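Local structure of 2-oxoglutarate-dependent dioxygenase tropC (Talaromyces stipitatus, 6XJJ) at residues Ile251-Trp264 with Ala300-Val314. The protein is an iron- and 2-oxoglutarate-dependent dioxygenase that takes part in the biosynthesis of fungal tropolones. Numbering follows the deposited sequence.
Sequences ILLQQKGTKGLEVW and ARHRVYITGERRYSV. With FE (Fe (III) ion), chain B.
Two antiparallel strand pairings, one in each sheet of the 2-oxoglutarate dioxygenase core, join Ile251-Trp264 to Ala300-Val314 beside the iron. In the larger sheet, Leu253 and Val314 form a hydrogen-bonded pair. In the smaller one, Glu262 and Arg303 exchange two backbone bonds, flanked by the non-hydrogen-bonded pairs Leu261-Val304 and Val263-His302. The register shifts by two between the ladders, across the intervening loops.

His302 NE2 binds the iron at 2.5 Å, and His243 and Asp245 complete the protein ligands. On the other side of the ring, His302 ND1 donates to Ala300 O at 3.0 Å. Both partners lie in the ring plane, which fixes the rotation of the imidazole. Leu261 CD1 sits against Val304 CG2 on the same face of the sheet as His302.

On the other face, Glu262 OE2 takes Arg303 NE at 3.0 Å in a salt bridge. The nitrogen comes from above the carboxylate plane, 52° out of it. The same oxygen lies at the edge of the Tyr305 ring. Gly260 CA covers a face of that ring, 3.7 Å from its centroid. Arg301 brings NH1 over the face of the Trp264 five-membered ring, with the guanidinium tilted against it, as a cation-pi pair, while Arg301 NE is bridged to Asp242.

Arg311, the predicted 2-oxoglutarate ligand, reaches in with CG anti to the backbone N (chi1 175°) and an extended chain. Its NH1 makes a weak bond to Thr258 OG1 at 3.2 Å. Thr258 OG1 in turn donates to Gln255 O at 2.9 Å. Gln255 OE1 accepts from Tyr312 N at 2.9 Å. Through Gln255 the loop holds the backbone just after Arg311, and through Thr258, weakly, its guanidinium, which would probably bind the distal (C5) carboxylate of 2-oxoglutarate, away from the iron.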
loop_
_atom_site.group_PDB
_atom_site.type_symbol
_atom_site.label_atom_id
_atom_site.label_comp_id
_atom_site.label_asym_id
_atom_site.label_seq_id
_atom_site.Cartn_x
_atom_site.Cartn_y
_atom_site.Cartn_z
ATOM N N ILE A 251 0.987 -2.321 -1.242
ATOM C CA ILE A 251 0.134 -2.975 -2.230
ATOM C C ILE A 251 -1.063 -2.065 -2.463
ATOM O O ILE A 251 -1.842 -1.810 -1.535
ATOM C CB ILE A 251 -0.348 -4.362 -1.776
ATOM C CG1 ILE A 251 0.825 -5.223 -1.314
ATOM C CG2 ILE A 251 -1.057 -5.038 -2.943
ATOM C CD1 ILE A 251 0.415 -6.525 -0.662
ATOM N N LEU A 252 -1.228 -1.602 -3.697
ATOM C CA LEU A 252 -2.216 -0.590 -4.029
ATOM C C LEU A 252 -3.251 -1.186 -4.970
ATOM O O LEU A 252 -2.908 -1.940 -5.886
ATOM C CB LEU A 252 -1.550 0.621 -4.700
ATOM C CG LEU A 252 -2.384 1.830 -5.133
ATOM C CD1 LEU A 252 -2.819 2.656 -3.927
ATOM C CD2 LEU A 252 -1.607 2.670 -6.143
ATOM N N LEU A 253 -4.514 -0.840 -4.745
ATOM C CA LEU A 253 -5.607 -1.201 -5.638
ATOM C C LEU A 253 -6.148 0.072 -6.272
ATOM O O LEU A 253 -6.727 0.911 -5.574
ATOM C CB LEU A 253 -6.715 -1.932 -4.880
ATOM C CG LEU A 253 -7.994 -2.255 -5.663
ATOM C CD1 LEU A 253 -7.713 -3.203 -6.818
ATOM C CD2 LEU A 253 -9.059 -2.826 -4.740
ATOM N N GLN A 254 -5.971 0.215 -7.581
ATOM C CA GLN A 254 -6.489 1.385 -8.265
ATOM C C GLN A 254 -7.865 1.063 -8.831
ATOM O O GLN A 254 -8.323 -0.082 -8.811
ATOM C CB GLN A 254 -5.560 1.833 -9.387
ATOM C CG GLN A 254 -4.116 1.857 -9.051
ATOM C CD GLN A 254 -3.349 2.517 -10.142
ATOM O OE1 GLN A 254 -3.940 3.161 -11.001
ATOM N NE2 GLN A 254 -2.088 2.154 -10.273
ATOM N N GLN A 255 -8.515 2.086 -9.367
ATOM C CA GLN A 255 -9.884 1.965 -9.834
ATOM C C GLN A 255 -9.892 1.983 -11.358
ATOM O O GLN A 255 -9.239 2.831 -11.974
ATOM C CB GLN A 255 -10.732 3.106 -9.275
ATOM C CG GLN A 255 -12.205 2.804 -9.166
ATOM C CD GLN A 255 -12.963 3.945 -8.529
ATOM O OE1 GLN A 255 -12.386 4.992 -8.225
ATOM N NE2 GLN A 255 -14.247 3.732 -8.273
ATOM N N LYS A 256 -10.620 1.043 -11.960
ATOM C CA LYS A 256 -10.757 1.000 -13.412
ATOM C C LYS A 256 -11.309 2.315 -13.943
ATOM O O LYS A 256 -12.391 2.757 -13.539
ATOM C CB LYS A 256 -11.657 -0.173 -13.813
ATOM C CG LYS A 256 -12.082 -0.235 -15.284
ATOM C CD LYS A 256 -12.743 -1.583 -15.594
ATOM C CE LYS A 256 -13.618 -1.550 -16.843
ATOM N NZ LYS A 256 -12.910 -1.087 -18.066
ATOM N N GLY A 257 -10.554 2.940 -14.842
ATOM C CA GLY A 257 -10.944 4.188 -15.460
ATOM C C GLY A 257 -10.331 5.443 -14.872
ATOM O O GLY A 257 -10.810 6.541 -15.180
ATOM N N THR A 258 -9.296 5.324 -14.041
ATOM C CA THR A 258 -8.632 6.474 -13.451
ATOM C C THR A 258 -7.143 6.413 -13.752
ATOM O O THR A 258 -6.598 5.361 -14.096
ATOM C CB THR A 258 -8.817 6.533 -11.929
ATOM O OG1 THR A 258 -8.138 5.427 -11.320
ATOM C CG2 THR A 258 -10.283 6.467 -11.569
ATOM N N LYS A 259 -6.483 7.556 -13.604
ATOM C CA LYS A 259 -5.029 7.594 -13.643
ATOM C C LYS A 259 -4.567 8.685 -12.687
ATOM O O LYS A 259 -5.375 9.329 -12.008
ATOM C CB LYS A 259 -4.503 7.805 -15.073
ATOM C CG LYS A 259 -4.785 9.170 -15.693
ATOM C CD LYS A 259 -4.355 9.216 -17.157
ATOM C CE LYS A 259 -4.352 10.633 -17.700
ATOM N NZ LYS A 259 -5.592 11.396 -17.354
ATOM N N GLY A 260 -3.252 8.872 -12.617
ATOM C CA GLY A 260 -2.686 9.861 -11.723
ATOM C C GLY A 260 -1.377 9.416 -11.112
ATOM O O GLY A 260 -0.483 10.234 -10.888
ATOM N N LEU A 261 -1.244 8.119 -10.849
ATOM C CA LEU A 261 -0.046 7.612 -10.198
ATOM C C LEU A 261 1.125 7.590 -11.176
ATOM O O LEU A 261 1.021 7.033 -12.275
ATOM C CB LEU A 261 -0.300 6.211 -9.648
ATOM C CG LEU A 261 0.857 5.534 -8.907
ATOM C CD1 LEU A 261 1.188 6.297 -7.634
ATOM C CD2 LEU A 261 0.525 4.082 -8.593
ATOM N N GLU A 262 2.242 8.193 -10.772
ATOM C CA GLU A 262 3.453 8.202 -11.579
ATOM C C GLU A 262 4.673 8.064 -10.677
ATOM O O GLU A 262 4.646 8.418 -9.495
ATOM C CB GLU A 262 3.540 9.470 -12.444
ATOM C CG GLU A 262 3.470 10.786 -11.680
ATOM C CD GLU A 262 3.431 11.987 -12.610
ATOM O OE1 GLU A 262 3.764 11.824 -13.804
ATOM O OE2 GLU A 262 3.075 13.090 -12.151
ATOM N N VAL A 263 5.753 7.551 -11.265
ATOM C CA VAL A 263 6.926 7.080 -10.536
ATOM C C VAL A 263 8.165 7.712 -11.157
ATOM O O VAL A 263 8.301 7.746 -12.384
ATOM C CB VAL A 263 7.028 5.537 -10.572
ATOM C CG1 VAL A 263 8.339 5.037 -9.965
ATOM C CG2 VAL A 263 5.837 4.896 -9.853
ATOM N N TRP A 264 9.073 8.193 -10.311
ATOM C CA TRP A 264 10.289 8.837 -10.790
ATOM C C TRP A 264 11.360 7.790 -11.076
ATOM O O TRP A 264 11.720 7.003 -10.194
ATOM C CB TRP A 264 10.802 9.849 -9.763
ATOM C CG TRP A 264 12.120 10.478 -10.157
ATOM C CD1 TRP A 264 13.360 10.148 -9.680
ATOM C CD2 TRP A 264 12.328 11.536 -11.104
ATOM N NE1 TRP A 264 14.320 10.932 -10.267
ATOM C CE2 TRP A 264 13.714 11.793 -11.145
ATOM C CE3 TRP A 264 11.478 12.292 -11.917
ATOM C CZ2 TRP A 264 14.269 12.769 -11.970
ATOM C CZ3 TRP A 264 12.034 13.263 -12.735
ATOM C CH2 TRP A 264 13.415 13.492 -12.754
ATOM N N ALA A 300 11.354 4.044 -4.632
ATOM C CA ALA A 300 11.302 5.050 -5.678
ATOM C C ALA A 300 10.285 6.128 -5.328
ATOM O O ALA A 300 9.213 5.838 -4.790
ATOM C CB ALA A 300 10.947 4.421 -7.032
ATOM N N ARG A 301 10.631 7.372 -5.632
ATOM C CA ARG A 301 9.694 8.476 -5.488
ATOM C C ARG A 301 8.475 8.280 -6.383
ATOM O O ARG A 301 8.566 7.721 -7.481
ATOM C CB ARG A 301 10.423 9.786 -5.808
ATOM C CG ARG A 301 11.301 10.260 -4.646
ATOM C CD ARG A 301 12.364 11.293 -5.004
ATOM N NE ARG A 301 11.874 12.448 -5.757
ATOM C CZ ARG A 301 12.349 12.840 -6.941
ATOM N NH1 ARG A 301 13.366 12.212 -7.511
ATOM N NH2 ARG A 301 11.831 13.896 -7.546
ATOM N N HIS A 302 7.318 8.709 -5.885
ATOM C CA HIS A 302 6.073 8.601 -6.628
ATOM C C HIS A 302 5.085 9.613 -6.072
ATOM O O HIS A 302 5.270 10.156 -4.979
ATOM C CB HIS A 302 5.490 7.179 -6.571
ATOM C CG HIS A 302 5.231 6.671 -5.183
ATOM N ND1 HIS A 302 6.229 6.163 -4.378
ATOM C CD2 HIS A 302 4.087 6.586 -4.460
ATOM C CE1 HIS A 302 5.712 5.787 -3.221
ATOM N NE2 HIS A 302 4.413 6.036 -3.243
ATOM N N ARG A 303 4.030 9.859 -6.849
ATOM C CA ARG A 303 3.032 10.871 -6.521
ATOM C C ARG A 303 1.784 10.584 -7.346
ATOM O O ARG A 303 1.774 9.701 -8.209
ATOM C CB ARG A 303 3.571 12.274 -6.796
ATOM C CG ARG A 303 3.911 12.496 -8.256
ATOM C CD ARG A 303 4.500 13.854 -8.488
ATOM N NE ARG A 303 4.762 14.096 -9.903
ATOM C CZ ARG A 303 5.369 15.179 -10.372
ATOM N NH1 ARG A 303 5.782 16.119 -9.534
ATOM N NH2 ARG A 303 5.573 15.317 -11.675
ATOM N N VAL A 304 0.729 11.355 -7.086
ATOM C CA VAL A 304 -0.539 11.221 -7.793
ATOM C C VAL A 304 -0.986 12.629 -8.157
ATOM O O VAL A 304 -1.332 13.419 -7.269
ATOM C CB VAL A 304 -1.609 10.511 -6.948
ATOM C CG1 VAL A 304 -2.888 10.308 -7.754
ATOM C CG2 VAL A 304 -1.089 9.190 -6.412
ATOM N N TYR A 305 -0.978 12.951 -9.449
ATOM C CA TYR A 305 -1.462 14.257 -9.871
ATOM C C TYR A 305 -2.987 14.274 -9.942
ATOM O O TYR A 305 -3.652 13.235 -9.924
ATOM C CB TYR A 305 -0.865 14.665 -11.219
ATOM C CG TYR A 305 -1.119 13.719 -12.372
ATOM C CD1 TYR A 305 -2.315 13.751 -13.078
ATOM C CD2 TYR A 305 -0.136 12.833 -12.792
ATOM C CE1 TYR A 305 -2.540 12.892 -14.148
ATOM C CE2 TYR A 305 -0.347 11.978 -13.860
ATOM C CZ TYR A 305 -1.552 12.011 -14.537
ATOM O OH TYR A 305 -1.768 11.160 -15.601
ATOM N N ILE A 306 -3.538 15.479 -10.010
ATOM C CA ILE A 306 -4.983 15.671 -9.966
ATOM C C ILE A 306 -5.540 15.505 -11.372
ATOM O O ILE A 306 -4.901 15.886 -12.358
ATOM C CB ILE A 306 -5.336 17.050 -9.379
ATOM C CG1 ILE A 306 -4.771 17.174 -7.960
ATOM C CG2 ILE A 306 -6.856 17.242 -9.352
ATOM C CD1 ILE A 306 -4.844 18.562 -7.378
ATOM N N THR A 307 -6.731 14.922 -11.466
ATOM C CA THR A 307 -7.400 14.696 -12.738
ATOM C C THR A 307 -8.845 15.158 -12.623
ATOM O O THR A 307 -9.303 15.594 -11.564
ATOM C CB THR A 307 -7.360 13.217 -13.153
ATOM O OG1 THR A 307 -8.018 12.420 -12.158
ATOM C CG2 THR A 307 -5.928 12.732 -13.328
ATOM N N GLY A 308 -9.568 15.049 -13.735
ATOM C CA GLY A 308 -10.978 15.374 -13.749
ATOM C C GLY A 308 -11.887 14.259 -13.295
ATOM O O GLY A 308 -13.057 14.514 -12.995
ATOM N N GLU A 309 -11.375 13.033 -13.227
ATOM C CA GLU A 309 -12.173 11.882 -12.844
ATOM C C GLU A 309 -12.066 11.667 -11.341
ATOM O O GLU A 309 -11.005 11.878 -10.746
ATOM C CB GLU A 309 -11.697 10.634 -13.588
ATOM C CG GLU A 309 -11.689 10.790 -15.103
ATOM C CD GLU A 309 -13.024 11.259 -15.647
ATOM O OE1 GLU A 309 -14.069 10.806 -15.132
ATOM O OE2 GLU A 309 -13.030 12.092 -16.583
ATOM N N ARG A 310 -13.174 11.265 -10.726
ATOM C CA ARG A 310 -13.131 10.894 -9.320
ATOM C C ARG A 310 -12.348 9.599 -9.175
ATOM O O ARG A 310 -12.489 8.676 -9.983
ATOM C CB ARG A 310 -14.543 10.741 -8.757
ATOM C CG ARG A 310 -14.599 10.547 -7.248
ATOM C CD ARG A 310 -16.045 10.461 -6.750
ATOM N NE ARG A 310 -16.786 11.693 -7.024
ATOM C CZ ARG A 310 -16.683 12.809 -6.305
ATOM N NH1 ARG A 310 -15.852 12.863 -5.278
ATOM N NH2 ARG A 310 -17.393 13.885 -6.622
ATOM N N ARG A 311 -11.499 9.543 -8.152
ATOM C CA ARG A 311 -10.546 8.453 -7.984
ATOM C C ARG A 311 -10.588 7.926 -6.558
ATOM O O ARG A 311 -10.520 8.699 -5.593
ATOM C CB ARG A 311 -9.120 8.905 -8.347
ATOM C CG ARG A 311 -8.021 7.861 -8.093
ATOM C CD ARG A 311 -6.648 8.365 -8.545
ATOM N NE ARG A 311 -5.535 7.602 -7.973
ATOM C CZ ARG A 311 -5.031 6.471 -8.461
ATOM N NH1 ARG A 311 -5.522 5.917 -9.564
ATOM N NH2 ARG A 311 -4.015 5.894 -7.830
ATOM N N TYR A 312 -10.712 6.608 -6.446
ATOM C CA TYR A 312 -10.551 5.868 -5.207
ATOM C C TYR A 312 -9.345 4.947 -5.335
ATOM O O TYR A 312 -8.958 4.548 -6.438
ATOM C CB TYR A 312 -11.803 5.046 -4.904
ATOM C CG TYR A 312 -13.020 5.888 -4.610
ATOM C CD1 TYR A 312 -13.051 6.751 -3.526
ATOM C CD2 TYR A 312 -14.115 5.868 -5.460
ATOM C CE1 TYR A 312 -14.163 7.528 -3.265
ATOM C CE2 TYR A 312 -15.224 6.648 -5.214
ATOM C CZ TYR A 312 -15.242 7.479 -4.118
ATOM O OH TYR A 312 -16.349 8.258 -3.872
ATOM N N SER A 313 -8.741 4.627 -4.197
ATOM C CA SER A 313 -7.707 3.606 -4.163
ATOM C C SER A 313 -7.597 3.077 -2.740
ATOM O O SER A 313 -7.989 3.741 -1.777
ATOM C CB SER A 313 -6.367 4.151 -4.667
ATOM O OG SER A 313 -5.905 5.216 -3.859
ATOM N N VAL A 314 -7.089 1.853 -2.625
ATOM C CA VAL A 314 -6.863 1.214 -1.334
ATOM C C VAL A 314 -5.388 0.861 -1.249
ATOM O O VAL A 314 -4.871 0.107 -2.084
ATOM C CB VAL A 314 -7.742 -0.029 -1.140
ATOM C CG1 VAL A 314 -7.405 -0.713 0.176
ATOM C CG2 VAL A 314 -9.210 0.360 -1.170
HETATM FE FE FE B . 2.777 6.095 -1.349
#